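Local coordinates for protein aminodeoxyfutalosine deaminase (Deinococcus radiodurans, PDB 2IMR) that catalyses the zinc-dependent deamination of aminodeoxyfutalosine to futalosine in menaquinone biosynthesis, and deaminates several adenosine derivatives to a lesser extent, at residues Asp182-Val187 against Ser219-Arg224; Glu175-Phe180 against Ser211-Phe216; Pro38-Cys43 against Ala82-Ala87; Val59-Glu64 against Glu406-Gly411. One frame throughout, in Å; residues are numbered along the deposited sequence.

From the N terminus, the chain first closes a loop at contact 3, where strand 38-43 takes strand 83-86 as a parallel neighbour. Contact 4 begins within that loop, at Val59-Glu64, and closes only at Glu406-Gly411, so the two cross; both reach the small mixed sheet, contact 4 through strand 57-62, the neighbour of strand 38-43. The long excursion of contact 4 takes in the barrel domain with contacts 1 and 2. These also cross: contact 2 joins strands 170-176 and 206-212 near the zinc site, while contact 1 packs the helices following those strands. Contacts 2 and 3 lie about 50 Å apart, centre to centre.

Contact 1 (Asp182-Val187 against Ser219-Arg224); sequences DKADEV and SHRLMR
Asp185 OD1 takes two N-H groups of one guanidinium: Arg221 NE and Arg221 NH2 both approach to 2.8 Å. Each bond is bent to 126° at the hydrogen and therefore weak, and a third, also weak, runs from Arg221 NH2 to Asp185 OD2. Together they make a salt bridge at the edge of the guanidinium, but not a flat two-on-two pairing, because the carboxylate plane is turned 73° from that of the guanidinium. Arg221 gets there by an extended chain, its CG anti to the backbone N (chi1 -177°), and on the way its methylenes run past the methyl of Ala184, with Arg221 CG 3.7 Å from Ala184 CB. A water adds to the link, accepting from Asp185 N at 2.9 Å and, weakly, from Arg221 NE. A lysine in place of Asp185 would probably leave the Arg221 guanidinium without its counter-charge and set a second positive group beside it.

Beside the ion pair, helices 184-199 and 220-233 meet closely, Ala184 CB lying 3.8 Å from Leu222 CB. Val187 CG1 touches Leu222 CD2 at 3.7 Å, the two side chains crossing at about a right angle, and both residues rest on Val176 of strand 170-176. Ser219 is the N-cap of helix 220-233, its OG accepting from Leu222 N at 3.2 Å. Here two neighbouring outer helices of the barrel pack by small and branched apolar groups, while the bent ion pair and its water probably tie their more solvent-accessible side together.

Contact 2 (Glu175-Phe180 against Ser211-Phe216); sequences EVLNPF and SPHTPF
Glu175 and His213 meet at the C-terminal ends of two parallel strands of the amidohydrolase barrel, 170-176 and 206-212, which helix 184-199 connects as a beta-alpha-beta unit; His213 lies just past its strand. The pairing is held by Val176 N to Ser211 O at 3.0 Å and His213 N to Val176 O at 2.9 Å, the latter donor nearly along the C=O axis.

Just beyond these bonds the side chains take over. With CG anti to the backbone N (chi1 -168°), the imidazole of His213 lies alongside Leu177, whose CD1 sits over one ring face, 3.8 Å from the centroid, in a CH-pi contact. Glu175, extended beyond CG, brings its carboxylate to the CD2 edge of the ring, the two planes 72° apart. Outside the segments, His213 ND1 is hydrogen-bonded to Thr217 OG1, which probably helps fix the ring's rotation.

Both Glu175 and His213 are predicted to bind substrate, and Glu175 also lies beside the zinc ligands His101 and His240. An alanine in place of His213 would probably leave Leu177 CD1 without its aromatic face and Thr217 without its imidazole partner. At the ring edge, Glu175 OE2 stands 3.3 Å from His213 CD2.

Contact 3 (Pro38-Cys43 against Ala82-Ala87); sequences PRLLTC and AAEERA
Strands 38-43 and 83-86 pair in parallel along the edge of the small mixed beta sheet, with Leu40 beside Glu84 and Leu41 beside Glu85. Four backbone bonds make the ladder: Leu40 N to Ala83 O, Glu85 N to Leu40 O, Thr42 N to Glu85 O and Ala87 N to Thr42 O. The last is the shortest at 2.7 Å, with its donor in the carbonyl plane.

The side-chain packing follows the alternation of the strands. On the face bearing Leu40, that side chain runs alongside the stem of Glu84, Leu40 CD2 reaching Glu84 CG at 3.4 Å. On the other, Leu41 also lies beside Glu85, but its CD2 reaches the carboxylate, 3.3 Å from Glu85 OE1. The apolar contact there is Leu41 CB to Ala87 CB at 3.9 Å; Trp408 packs against Leu41 from outside the pair.

On the Leu41 face the charged contact is direct. Arg39, its chain bent at chi3 (-58°), turns NE to Glu85 OE2 at 3.3 Å, a weak bond within a salt bridge that meets the guanidinium edge. Arg39 NH1 has another partner in Gly63 O, and a water joins Arg39 NH2 to Glu85 OE1.

Waters also bridge the Leu40 face: Thr42 OG1 shares one with Arg86 NH1, whose guanidinium pairs through NH2 with Asp44. A second water lies 2.9 Å from Thr42 OG1 and donates to Glu84 OE1 at 2.8 Å.

Contact 4 (Val59-Glu64 against Glu406-Gly411); sequences VVVVGE and ETWQEG
Trp408 holds its CG anti to the backbone N (chi1 168°), and with chi2 at -113° the indole presents a face to Val61. That valine has CG1 anti to its own backbone N, which leaves CG2 to stand over the face of the five-membered ring, 4.1 Å from the centroid, a CH-pi contact. Val61 CG1 meets the base of the same side chain, 3.9 Å from Trp408 CB. Two residues back along the strand, on the same face, Val59 CG1 reaches the six-membered ring at Trp408 CZ3, 4.1 Å away.

One backbone bond fixes the start of the indole's stem. Trp408 N donates to Glu64 O at 2.7 Å, the donor lying well above the carbonyl plane, and Thr407 adds a CA-H...O contact to the same oxygen. Thr407 CG2 also lies 3.6 Å from Glu64 O, so Thr407 and Trp408 both pack against this oxygen.

Val66 and Ile91 also touch the indole. The arrangement thus packs a C-terminal loop tryptophan onto the Val59 and Val61 face of strand 57-62, joining N-terminal and C-terminal parts of the chain in the small beta domain that accompanies the barrel in many amidohydrolases.

Contact 1 (Asp182-Val187 against Ser219-Arg224)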
loop_
_atom_site.group_PDB
_atom_site.type_symbol
_atom_site.label_atom_id
_atom_site.label_comp_id
_atom_site.label_asym_id
_atom_site.label_seq_id
_atom_site.Cartn_x
_atom_site.Cartn_y
_atom_site.Cartn_z
ATOM N N ASP A 182 -7.553 -18.722 21.625
ATOM C CA ASP A 182 -8.431 -18.545 22.782
ATOM C C ASP A 182 -8.779 -17.092 23.078
ATOM O O ASP A 182 -9.782 -16.812 23.733
ATOM C CB ASP A 182 -7.809 -19.184 24.030
ATOM C CG ASP A 182 -7.583 -20.672 23.868
ATOM O OD1 ASP A 182 -8.424 -21.333 23.224
ATOM O OD2 ASP A 182 -6.573 -21.187 24.394
ATOM N N LYS A 183 -7.956 -16.168 22.594
ATOM C CA LYS A 183 -8.195 -14.746 22.819
ATOM C C LYS A 183 -8.961 -14.088 21.673
ATOM O O LYS A 183 -9.349 -12.928 21.769
ATOM C CB LYS A 183 -6.863 -14.017 23.021
ATOM C CG LYS A 183 -6.285 -14.130 24.421
ATOM C CD LYS A 183 -6.169 -15.567 24.886
ATOM C CE LYS A 183 -5.709 -15.628 26.340
ATOM N NZ LYS A 183 -5.588 -17.035 26.821
ATOM N N ALA A 184 -9.191 -14.832 20.599
ATOM C CA ALA A 184 -9.879 -14.295 19.432
ATOM C C ALA A 184 -11.198 -13.570 19.692
ATOM O O ALA A 184 -11.364 -12.422 19.279
ATOM C CB ALA A 184 -10.093 -15.404 18.400
ATOM N N ASP A 185 -12.139 -14.224 20.369
ATOM C CA ASP A 185 -13.437 -13.599 20.620
ATOM C C ASP A 185 -13.345 -12.262 21.339
ATOM O O ASP A 185 -13.965 -11.283 20.924
ATOM C CB ASP A 185 -14.357 -14.534 21.414
ATOM C CG ASP A 185 -14.752 -15.769 20.633
ATOM O OD1 ASP A 185 -14.667 -15.741 19.389
ATOM O OD2 ASP A 185 -15.165 -16.766 21.262
ATOM N N GLU A 186 -12.573 -12.216 22.417
ATOM C CA GLU A 186 -12.450 -10.979 23.171
ATOM C C GLU A 186 -11.695 -9.896 22.411
ATOM O O GLU A 186 -12.041 -8.722 22.508
ATOM C CB GLU A 186 -11.796 -11.244 24.526
ATOM C CG GLU A 186 -12.729 -11.928 25.523
ATOM C CD GLU A 186 -14.023 -11.147 25.761
ATOM O OE1 GLU A 186 -13.963 -9.990 26.247
ATOM O OE2 GLU A 186 -15.108 -11.690 25.459
ATOM N N VAL A 187 -10.666 -10.272 21.656
ATOM C CA VAL A 187 -9.928 -9.267 20.897
ATOM C C VAL A 187 -10.850 -8.681 19.833
ATOM O O VAL A 187 -10.868 -7.467 19.617
ATOM C CB VAL A 187 -8.676 -9.863 20.218
ATOM C CG1 VAL A 187 -8.065 -8.841 19.261
ATOM C CG2 VAL A 187 -7.655 -10.253 21.279
ATOM N N SER A 219 -4.681 -15.237 14.964
ATOM C CA SER A 219 -5.172 -16.613 14.933
ATOM C C SER A 219 -6.190 -16.799 13.808
ATOM O O SER A 219 -6.832 -15.841 13.373
ATOM C CB SER A 219 -5.808 -16.998 16.280
ATOM O OG SER A 219 -7.030 -16.306 16.497
ATOM N N HIS A 220 -6.338 -18.035 13.335
ATOM C CA HIS A 220 -7.284 -18.311 12.261
ATOM C C HIS A 220 -8.686 -17.840 12.645
ATOM O O HIS A 220 -9.411 -17.281 11.823
ATOM C CB HIS A 220 -7.294 -19.812 11.935
ATOM C CG HIS A 220 -7.678 -20.684 13.092
ATOM N ND1 HIS A 220 -8.979 -21.066 13.340
ATOM C CD2 HIS A 220 -6.930 -21.238 14.075
ATOM C CE1 HIS A 220 -9.016 -21.820 14.424
ATOM N NE2 HIS A 220 -7.786 -21.940 14.890
ATOM N N ARG A 221 -9.059 -18.051 13.903
ATOM C CA ARG A 221 -10.375 -17.641 14.374
ATOM C C ARG A 221 -10.558 -16.122 14.319
ATOM O O ARG A 221 -11.561 -15.629 13.805
ATOM C CB ARG A 221 -10.600 -18.144 15.802
ATOM C CG ARG A 221 -11.979 -17.818 16.343
ATOM C CD ARG A 221 -12.202 -18.401 17.731
ATOM N NE ARG A 221 -13.515 -18.026 18.250
ATOM C CZ ARG A 221 -14.667 -18.354 17.672
ATOM N NH1 ARG A 221 -14.672 -19.071 16.556
ATOM N NH2 ARG A 221 -15.815 -17.954 18.203
ATOM N N LEU A 222 -9.588 -15.378 14.844
ATOM C CA LEU A 222 -9.678 -13.920 14.836
ATOM C C LEU A 222 -9.656 -13.374 13.404
ATOM O O LEU A 222 -10.335 -12.394 13.094
ATOM C CB LEU A 222 -8.529 -13.317 15.653
ATOM C CG LEU A 222 -8.453 -11.785 15.724
ATOM C CD1 LEU A 222 -9.771 -11.223 16.252
ATOM C CD2 LEU A 222 -7.292 -11.370 16.613
ATOM N N MET A 223 -8.882 -14.013 12.531
ATOM C CA MET A 223 -8.791 -13.578 11.138
ATOM C C MET A 223 -10.157 -13.662 10.450
ATOM O O MET A 223 -10.555 -12.748 9.726
ATOM C CB MET A 223 -7.774 -14.437 10.380
ATOM C CG MET A 223 -7.577 -14.038 8.914
ATOM S SD MET A 223 -6.813 -12.408 8.714
ATOM C CE MET A 223 -5.101 -12.828 8.976
ATOM N N ARG A 224 -10.873 -14.760 10.672
ATOM C CA ARG A 224 -12.192 -14.920 10.070
ATOM C C ARG A 224 -13.224 -13.991 10.691
ATOM O O ARG A 224 -14.101 -13.484 9.993
ATOM C CB ARG A 224 -12.671 -16.370 10.181
ATOM C CG ARG A 224 -12.014 -17.297 9.182
ATOM C CD ARG A 224 -12.844 -18.558 8.973
ATOM N NE ARG A 224 -14.251 -18.269 8.676
ATOM C CZ ARG A 224 -14.673 -17.389 7.770
ATOM N NH1 ARG A 224 -13.801 -16.690 7.056
ATOM N NH2 ARG A 224 -15.975 -17.218 7.567
HETATM O O HOH W 1 -11.722 -17.060 21.009
#

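Contact 2 (Glu175-Phe180 against Ser211-Phe216)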
loop_
_atom_site.group_PDB
_atom_site.type_symbol
_atom_site.label_atom_id
_atom_site.label_comp_id
_atom_site.label_asym_id
_atom_site.label_seq_id
_atom_site.Cartn_x
_atom_site.Cartn_y
_atom_site.Cartn_z
ATOM N N GLU A 175 -5.064 -1.547 12.949
ATOM C CA GLU A 175 -4.344 -2.817 12.987
ATOM C C GLU A 175 -4.692 -3.691 14.185
ATOM O O GLU A 175 -4.779 -3.210 15.309
ATOM C CB GLU A 175 -2.836 -2.559 12.954
ATOM C CG GLU A 175 -2.024 -3.763 12.520
ATOM C CD GLU A 175 -0.568 -3.421 12.282
ATOM O OE1 GLU A 175 0.116 -3.025 13.246
ATOM O OE2 GLU A 175 -0.111 -3.546 11.130
ATOM N N VAL A 176 -4.904 -4.979 13.927
ATOM C CA VAL A 176 -5.222 -5.932 14.987
ATOM C C VAL A 176 -4.177 -7.039 14.962
ATOM O O VAL A 176 -3.853 -7.573 13.905
ATOM C CB VAL A 176 -6.619 -6.542 14.795
ATOM C CG1 VAL A 176 -6.898 -7.564 15.900
ATOM C CG2 VAL A 176 -7.664 -5.439 14.818
ATOM N N LEU A 177 -3.654 -7.383 16.133
ATOM C CA LEU A 177 -2.607 -8.392 16.228
ATOM C C LEU A 177 -2.734 -9.257 17.480
ATOM O O LEU A 177 -2.632 -8.760 18.588
ATOM C CB LEU A 177 -1.241 -7.683 16.226
ATOM C CG LEU A 177 0.103 -8.416 16.106
ATOM C CD1 LEU A 177 1.207 -7.363 16.046
ATOM C CD2 LEU A 177 0.346 -9.358 17.280
ATOM N N ASN A 178 -2.967 -10.553 17.293
ATOM C CA ASN A 178 -3.053 -11.492 18.410
ATOM C C ASN A 178 -3.166 -12.895 17.838
ATOM O O ASN A 178 -4.204 -13.269 17.300
ATOM C CB ASN A 178 -4.257 -11.211 19.305
ATOM C CG ASN A 178 -4.212 -12.026 20.583
ATOM O OD1 ASN A 178 -4.173 -13.254 20.541
ATOM N ND2 ASN A 178 -4.202 -11.347 21.724
ATOM N N PRO A 179 -2.097 -13.692 17.961
ATOM C CA PRO A 179 -2.029 -15.066 17.449
ATOM C C PRO A 179 -2.621 -16.191 18.300
ATOM O O PRO A 179 -2.553 -17.355 17.903
ATOM C CB PRO A 179 -0.539 -15.253 17.219
ATOM C CG PRO A 179 0.050 -14.515 18.403
ATOM C CD PRO A 179 -0.775 -13.243 18.443
ATOM N N PHE A 180 -3.201 -15.851 19.449
ATOM C CA PHE A 180 -3.781 -16.849 20.353
ATOM C C PHE A 180 -5.264 -17.118 20.092
ATOM O O PHE A 180 -6.115 -16.281 20.376
ATOM C CB PHE A 180 -3.595 -16.391 21.802
ATOM C CG PHE A 180 -2.160 -16.221 22.201
ATOM C CD1 PHE A 180 -1.395 -17.317 22.577
ATOM C CD2 PHE A 180 -1.566 -14.963 22.180
ATOM C CE1 PHE A 180 -0.054 -17.166 22.929
ATOM C CE2 PHE A 180 -0.227 -14.801 22.530
ATOM C CZ PHE A 180 0.529 -15.904 22.905
ATOM N N SER A 211 -7.206 -3.840 9.599
ATOM C CA SER A 211 -6.003 -4.503 9.152
ATOM C C SER A 211 -5.484 -5.631 10.022
ATOM O O SER A 211 -4.783 -5.388 11.003
ATOM C CB SER A 211 -4.874 -3.490 8.961
ATOM O OG SER A 211 -3.674 -4.163 8.613
ATOM N N PRO A 212 -5.855 -6.880 9.692
ATOM C CA PRO A 212 -5.373 -8.032 10.458
ATOM C C PRO A 212 -3.878 -7.994 10.100
ATOM O O PRO A 212 -3.531 -8.031 8.918
ATOM C CB PRO A 212 -6.086 -9.213 9.798
ATOM C CG PRO A 212 -7.353 -8.596 9.245
ATOM C CD PRO A 212 -6.855 -7.287 8.686
ATOM N N HIS A 213 -3.011 -7.908 11.106
ATOM C CA HIS A 213 -1.564 -7.783 10.891
ATOM C C HIS A 213 -0.940 -8.686 9.825
ATOM O O HIS A 213 -0.490 -8.206 8.780
ATOM C CB HIS A 213 -0.834 -7.967 12.229
ATOM C CG HIS A 213 0.617 -7.594 12.190
ATOM N ND1 HIS A 213 1.599 -8.373 12.765
ATOM C CD2 HIS A 213 1.246 -6.503 11.690
ATOM C CE1 HIS A 213 2.770 -7.777 12.623
ATOM N NE2 HIS A 213 2.584 -6.640 11.975
ATOM N N THR A 214 -0.885 -9.984 10.102
ATOM C CA THR A 214 -0.318 -10.950 9.166
ATOM C C THR A 214 -1.050 -12.267 9.366
ATOM O O THR A 214 -1.845 -12.406 10.297
ATOM C CB THR A 214 1.177 -11.224 9.433
ATOM O OG1 THR A 214 1.312 -11.937 10.670
ATOM C CG2 THR A 214 1.979 -9.910 9.503
ATOM N N PRO A 215 -0.784 -13.258 8.500
ATOM C CA PRO A 215 -1.463 -14.548 8.655
ATOM C C PRO A 215 -0.939 -15.347 9.849
ATOM O O PRO A 215 -1.558 -16.327 10.257
ATOM C CB PRO A 215 -1.169 -15.267 7.334
ATOM C CG PRO A 215 -0.862 -14.149 6.366
ATOM C CD PRO A 215 -0.062 -13.196 7.217
ATOM N N PHE A 216 0.200 -14.937 10.407
ATOM C CA PHE A 216 0.772 -15.669 11.533
ATOM C C PHE A 216 0.778 -14.939 12.873
ATOM O O PHE A 216 1.184 -15.513 13.882
ATOM C CB PHE A 216 2.186 -16.151 11.185
ATOM C CG PHE A 216 3.137 -15.047 10.833
ATOM C CD1 PHE A 216 3.925 -14.450 11.813
ATOM C CD2 PHE A 216 3.245 -14.601 9.519
ATOM C CE1 PHE A 216 4.809 -13.422 11.487
ATOM C CE2 PHE A 216 4.128 -13.572 9.185
ATOM C CZ PHE A 216 4.911 -12.983 10.172
#

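Contact 3 (Pro38-Cys43 against Ala82-Ala87)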
loop_
_atom_site.group_PDB
_atom_site.type_symbol
_atom_site.label_atom_id
_atom_site.label_comp_id
_atom_site.label_asym_id
_atom_site.label_seq_id
_atom_site.Cartn_x
_atom_site.Cartn_y
_atom_site.Cartn_z
ATOM N N PRO A 38 -0.188 28.938 -26.618
ATOM C CA PRO A 38 -0.100 27.571 -26.093
ATOM C C PRO A 38 1.333 27.139 -25.800
ATOM O O PRO A 38 2.269 27.544 -26.486
ATOM C CB PRO A 38 -0.724 26.729 -27.208
ATOM C CG PRO A 38 -1.661 27.694 -27.890
ATOM C CD PRO A 38 -0.827 28.944 -27.945
ATOM N N ARG A 39 1.498 26.320 -24.769
ATOM C CA ARG A 39 2.809 25.803 -24.406
ATOM C C ARG A 39 2.678 24.288 -24.423
ATOM O O ARG A 39 1.722 23.742 -23.875
ATOM C CB ARG A 39 3.213 26.259 -23.002
ATOM C CG ARG A 39 3.033 27.745 -22.757
ATOM C CD ARG A 39 3.894 28.228 -21.601
ATOM N NE ARG A 39 3.627 27.531 -20.346
ATOM C CZ ARG A 39 2.480 27.587 -19.679
ATOM N NH1 ARG A 39 1.462 28.307 -20.141
ATOM N NH2 ARG A 39 2.358 26.937 -18.530
ATOM N N LEU A 40 3.632 23.621 -25.060
ATOM C CA LEU A 40 3.626 22.169 -25.143
ATOM C C LEU A 40 4.642 21.584 -24.176
ATOM O O LEU A 40 5.851 21.655 -24.406
ATOM C CB LEU A 40 3.962 21.716 -26.566
ATOM C CG LEU A 40 4.267 20.226 -26.753
ATOM C CD1 LEU A 40 3.085 19.385 -26.287
ATOM C CD2 LEU A 40 4.575 19.960 -28.221
ATOM N N LEU A 41 4.144 21.016 -23.084
ATOM C CA LEU A 41 5.016 20.407 -22.093
ATOM C C LEU A 41 5.106 18.927 -22.416
ATOM O O LEU A 41 4.088 18.238 -22.455
ATOM C CB LEU A 41 4.442 20.592 -20.689
ATOM C CG LEU A 41 3.874 21.970 -20.342
ATOM C CD1 LEU A 41 3.679 22.052 -18.843
ATOM C CD2 LEU A 41 4.800 23.074 -20.812
ATOM N N THR A 42 6.317 18.436 -22.651
ATOM C CA THR A 42 6.493 17.025 -22.971
ATOM C C THR A 42 7.094 16.239 -21.808
ATOM O O THR A 42 7.869 16.771 -21.011
ATOM C CB THR A 42 7.388 16.837 -24.207
ATOM O OG1 THR A 42 8.704 17.328 -23.930
ATOM C CG2 THR A 42 6.812 17.594 -25.394
ATOM N N CYS A 43 6.725 14.967 -21.719
ATOM C CA CYS A 43 7.219 14.095 -20.659
ATOM C C CYS A 43 7.434 12.685 -21.191
ATOM O O CYS A 43 7.095 12.386 -22.340
ATOM C CB CYS A 43 6.230 14.072 -19.490
ATOM S SG CYS A 43 4.528 13.573 -19.892
ATOM N N ALA A 82 3.051 26.434 -30.850
ATOM C CA ALA A 82 3.268 26.249 -29.422
ATOM C C ALA A 82 4.739 25.995 -29.121
ATOM O O ALA A 82 5.377 25.153 -29.757
ATOM C CB ALA A 82 2.420 25.087 -28.916
ATOM N N ALA A 83 5.279 26.734 -28.157
ATOM C CA ALA A 83 6.671 26.567 -27.766
ATOM C C ALA A 83 6.756 25.290 -26.937
ATOM O O ALA A 83 5.853 25.001 -26.153
ATOM C CB ALA A 83 7.129 27.757 -26.943
ATOM N N GLU A 84 7.826 24.523 -27.110
ATOM C CA GLU A 84 7.977 23.287 -26.354
ATOM C C GLU A 84 8.798 23.452 -25.089
ATOM O O GLU A 84 9.694 24.294 -25.008
ATOM C CB GLU A 84 8.598 22.187 -27.218
ATOM C CG GLU A 84 7.600 21.496 -28.126
ATOM C CD GLU A 84 8.178 20.281 -28.823
ATOM O OE1 GLU A 84 8.623 19.342 -28.124
ATOM O OE2 GLU A 84 8.179 20.266 -30.074
ATOM N N GLU A 85 8.465 22.632 -24.101
ATOM C CA GLU A 85 9.132 22.621 -22.810
ATOM C C GLU A 85 9.291 21.171 -22.374
ATOM O O GLU A 85 8.320 20.424 -22.366
ATOM C CB GLU A 85 8.280 23.334 -21.757
ATOM C CG GLU A 85 8.287 24.847 -21.791
ATOM C CD GLU A 85 7.345 25.427 -20.752
ATOM O OE1 GLU A 85 7.310 24.896 -19.624
ATOM O OE2 GLU A 85 6.639 26.411 -21.053
ATOM N N ARG A 86 10.510 20.772 -22.026
ATOM C CA ARG A 86 10.755 19.419 -21.537
ATOM C C ARG A 86 10.300 19.458 -20.078
ATOM O O ARG A 86 10.912 20.135 -19.254
ATOM C CB ARG A 86 12.246 19.087 -21.623
ATOM C CG ARG A 86 12.692 17.920 -20.747
ATOM C CD ARG A 86 11.891 16.646 -20.989
ATOM N NE ARG A 86 12.386 15.548 -20.160
ATOM C CZ ARG A 86 11.887 14.317 -20.152
ATOM N NH1 ARG A 86 10.863 14.005 -20.935
ATOM N NH2 ARG A 86 12.417 13.392 -19.359
ATOM N N ALA A 87 9.230 18.737 -19.756
ATOM C CA ALA A 87 8.693 18.765 -18.400
ATOM C C ALA A 87 9.077 17.617 -17.470
ATOM O O ALA A 87 8.438 17.418 -16.440
ATOM C CB ALA A 87 7.178 18.891 -18.462
HETATM O O HOH W 2 5.350 25.855 -17.900
HETATM O O HOH W 3 10.231 15.114 -23.358
HETATM O O HOH W 4 10.282 18.710 -25.972
#

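Contact 4 (Val59-Glu64 against Glu406-Gly411)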
loop_
_atom_site.group_PDB
_atom_site.type_symbol
_atom_site.label_atom_id
_atom_site.label_comp_id
_atom_site.label_asym_id
_atom_site.label_seq_id
_atom_site.Cartn_x
_atom_site.Cartn_y
_atom_site.Cartn_z
ATOM N N VAL A 59 1.294 17.775 -22.789
ATOM C CA VAL A 59 0.142 18.538 -22.346
ATOM C C VAL A 59 0.264 19.946 -22.904
ATOM O O VAL A 59 1.289 20.598 -22.724
ATOM C CB VAL A 59 0.082 18.639 -20.809
ATOM C CG1 VAL A 59 -1.138 19.433 -20.390
ATOM C CG2 VAL A 59 0.047 17.246 -20.192
ATOM N N VAL A 60 -0.761 20.412 -23.604
ATOM C CA VAL A 60 -0.703 21.768 -24.128
ATOM C C VAL A 60 -1.443 22.645 -23.138
ATOM O O VAL A 60 -2.592 22.381 -22.785
ATOM C CB VAL A 60 -1.350 21.892 -25.523
ATOM C CG1 VAL A 60 -1.347 23.356 -25.964
ATOM C CG2 VAL A 60 -0.570 21.063 -26.524
ATOM N N VAL A 61 -0.770 23.687 -22.677
ATOM C CA VAL A 61 -1.367 24.587 -21.713
ATOM C C VAL A 61 -1.498 25.983 -22.303
ATOM O O VAL A 61 -0.596 26.470 -22.984
ATOM C CB VAL A 61 -0.513 24.651 -20.422
ATOM C CG1 VAL A 61 -1.161 25.570 -19.403
ATOM C CG2 VAL A 61 -0.354 23.252 -19.839
ATOM N N VAL A 62 -2.644 26.602 -22.060
ATOM C CA VAL A 62 -2.904 27.958 -22.525
ATOM C C VAL A 62 -3.179 28.748 -21.257
ATOM O O VAL A 62 -4.214 28.563 -20.618
ATOM C CB VAL A 62 -4.139 28.019 -23.447
ATOM C CG1 VAL A 62 -4.419 29.467 -23.842
ATOM C CG2 VAL A 62 -3.900 27.175 -24.689
ATOM N N GLY A 63 -2.247 29.616 -20.879
ATOM C CA GLY A 63 -2.426 30.377 -19.656
ATOM C C GLY A 63 -2.213 29.423 -18.492
ATOM O O GLY A 63 -1.110 28.914 -18.302
ATOM N N GLU A 64 -3.267 29.170 -17.721
ATOM C CA GLU A 64 -3.196 28.245 -16.591
ATOM C C GLU A 64 -4.216 27.139 -16.808
ATOM O O GLU A 64 -4.619 26.456 -15.863
ATOM C CB GLU A 64 -3.532 28.957 -15.280
ATOM C CG GLU A 64 -2.592 30.074 -14.891
ATOM C CD GLU A 64 -2.991 30.718 -13.578
ATOM O OE1 GLU A 64 -3.012 30.007 -12.551
ATOM O OE2 GLU A 64 -3.295 31.930 -13.573
ATOM N N GLU A 406 -9.508 21.829 -17.521
ATOM C CA GLU A 406 -9.025 21.732 -16.148
ATOM C C GLU A 406 -7.884 22.713 -15.906
ATOM O O GLU A 406 -7.102 23.005 -16.811
ATOM C CB GLU A 406 -8.527 20.314 -15.855
ATOM C CG GLU A 406 -9.580 19.219 -15.977
ATOM C CD GLU A 406 -10.786 19.465 -15.091
ATOM O OE1 GLU A 406 -10.595 19.860 -13.921
ATOM O OE2 GLU A 406 -11.924 19.255 -15.561
ATOM N N THR A 407 -7.793 23.219 -14.679
ATOM C CA THR A 407 -6.731 24.152 -14.317
ATOM C C THR A 407 -5.414 23.381 -14.284
ATOM O O THR A 407 -5.322 22.340 -13.629
ATOM C CB THR A 407 -6.963 24.759 -12.910
ATOM O OG1 THR A 407 -8.220 25.450 -12.879
ATOM C CG2 THR A 407 -5.850 25.733 -12.560
ATOM N N TRP A 408 -4.405 23.871 -14.999
ATOM C CA TRP A 408 -3.102 23.212 -14.999
ATOM C C TRP A 408 -2.454 23.462 -13.643
ATOM O O TRP A 408 -2.296 24.610 -13.230
ATOM C CB TRP A 408 -2.202 23.771 -16.108
ATOM C CG TRP A 408 -0.761 23.335 -15.977
ATOM C CD1 TRP A 408 0.313 24.129 -15.685
ATOM C CD2 TRP A 408 -0.251 22.000 -16.098
ATOM N NE1 TRP A 408 1.460 23.371 -15.619
ATOM C CE2 TRP A 408 1.143 22.061 -15.868
ATOM C CE3 TRP A 408 -0.834 20.757 -16.378
ATOM C CZ2 TRP A 408 1.962 20.928 -15.908
ATOM C CZ3 TRP A 408 -0.019 19.629 -16.419
ATOM C CH2 TRP A 408 1.364 19.724 -16.184
ATOM N N GLN A 409 -2.085 22.390 -12.951
ATOM C CA GLN A 409 -1.461 22.515 -11.638
ATOM C C GLN A 409 -0.019 22.031 -11.645
ATOM O O GLN A 409 0.304 21.008 -12.247
ATOM C CB GLN A 409 -2.253 21.724 -10.594
ATOM C CG GLN A 409 -3.665 22.235 -10.358
ATOM C CD GLN A 409 -4.364 21.508 -9.225
ATOM O OE1 GLN A 409 -5.500 21.831 -8.871
ATOM N NE2 GLN A 409 -3.686 20.519 -8.646
ATOM N N GLU A 410 0.849 22.774 -10.968
ATOM C CA GLU A 410 2.254 22.412 -10.897
ATOM C C GLU A 410 2.392 21.045 -10.234
ATOM O O GLU A 410 3.382 20.347 -10.424
ATOM C CB GLU A 410 3.031 23.465 -10.103
ATOM C CG GLU A 410 4.536 23.312 -10.217
ATOM C CD GLU A 410 5.291 24.500 -9.652
ATOM O OE1 GLU A 410 5.877 24.372 -8.554
ATOM O OE2 GLU A 410 5.293 25.560 -10.313
ATOM N N GLY A 411 1.382 20.668 -9.454
ATOM C CA GLY A 411 1.406 19.379 -8.782
ATOM C C GLY A 411 1.393 18.198 -9.739
ATOM O O GLY A 411 1.715 17.074 -9.346
#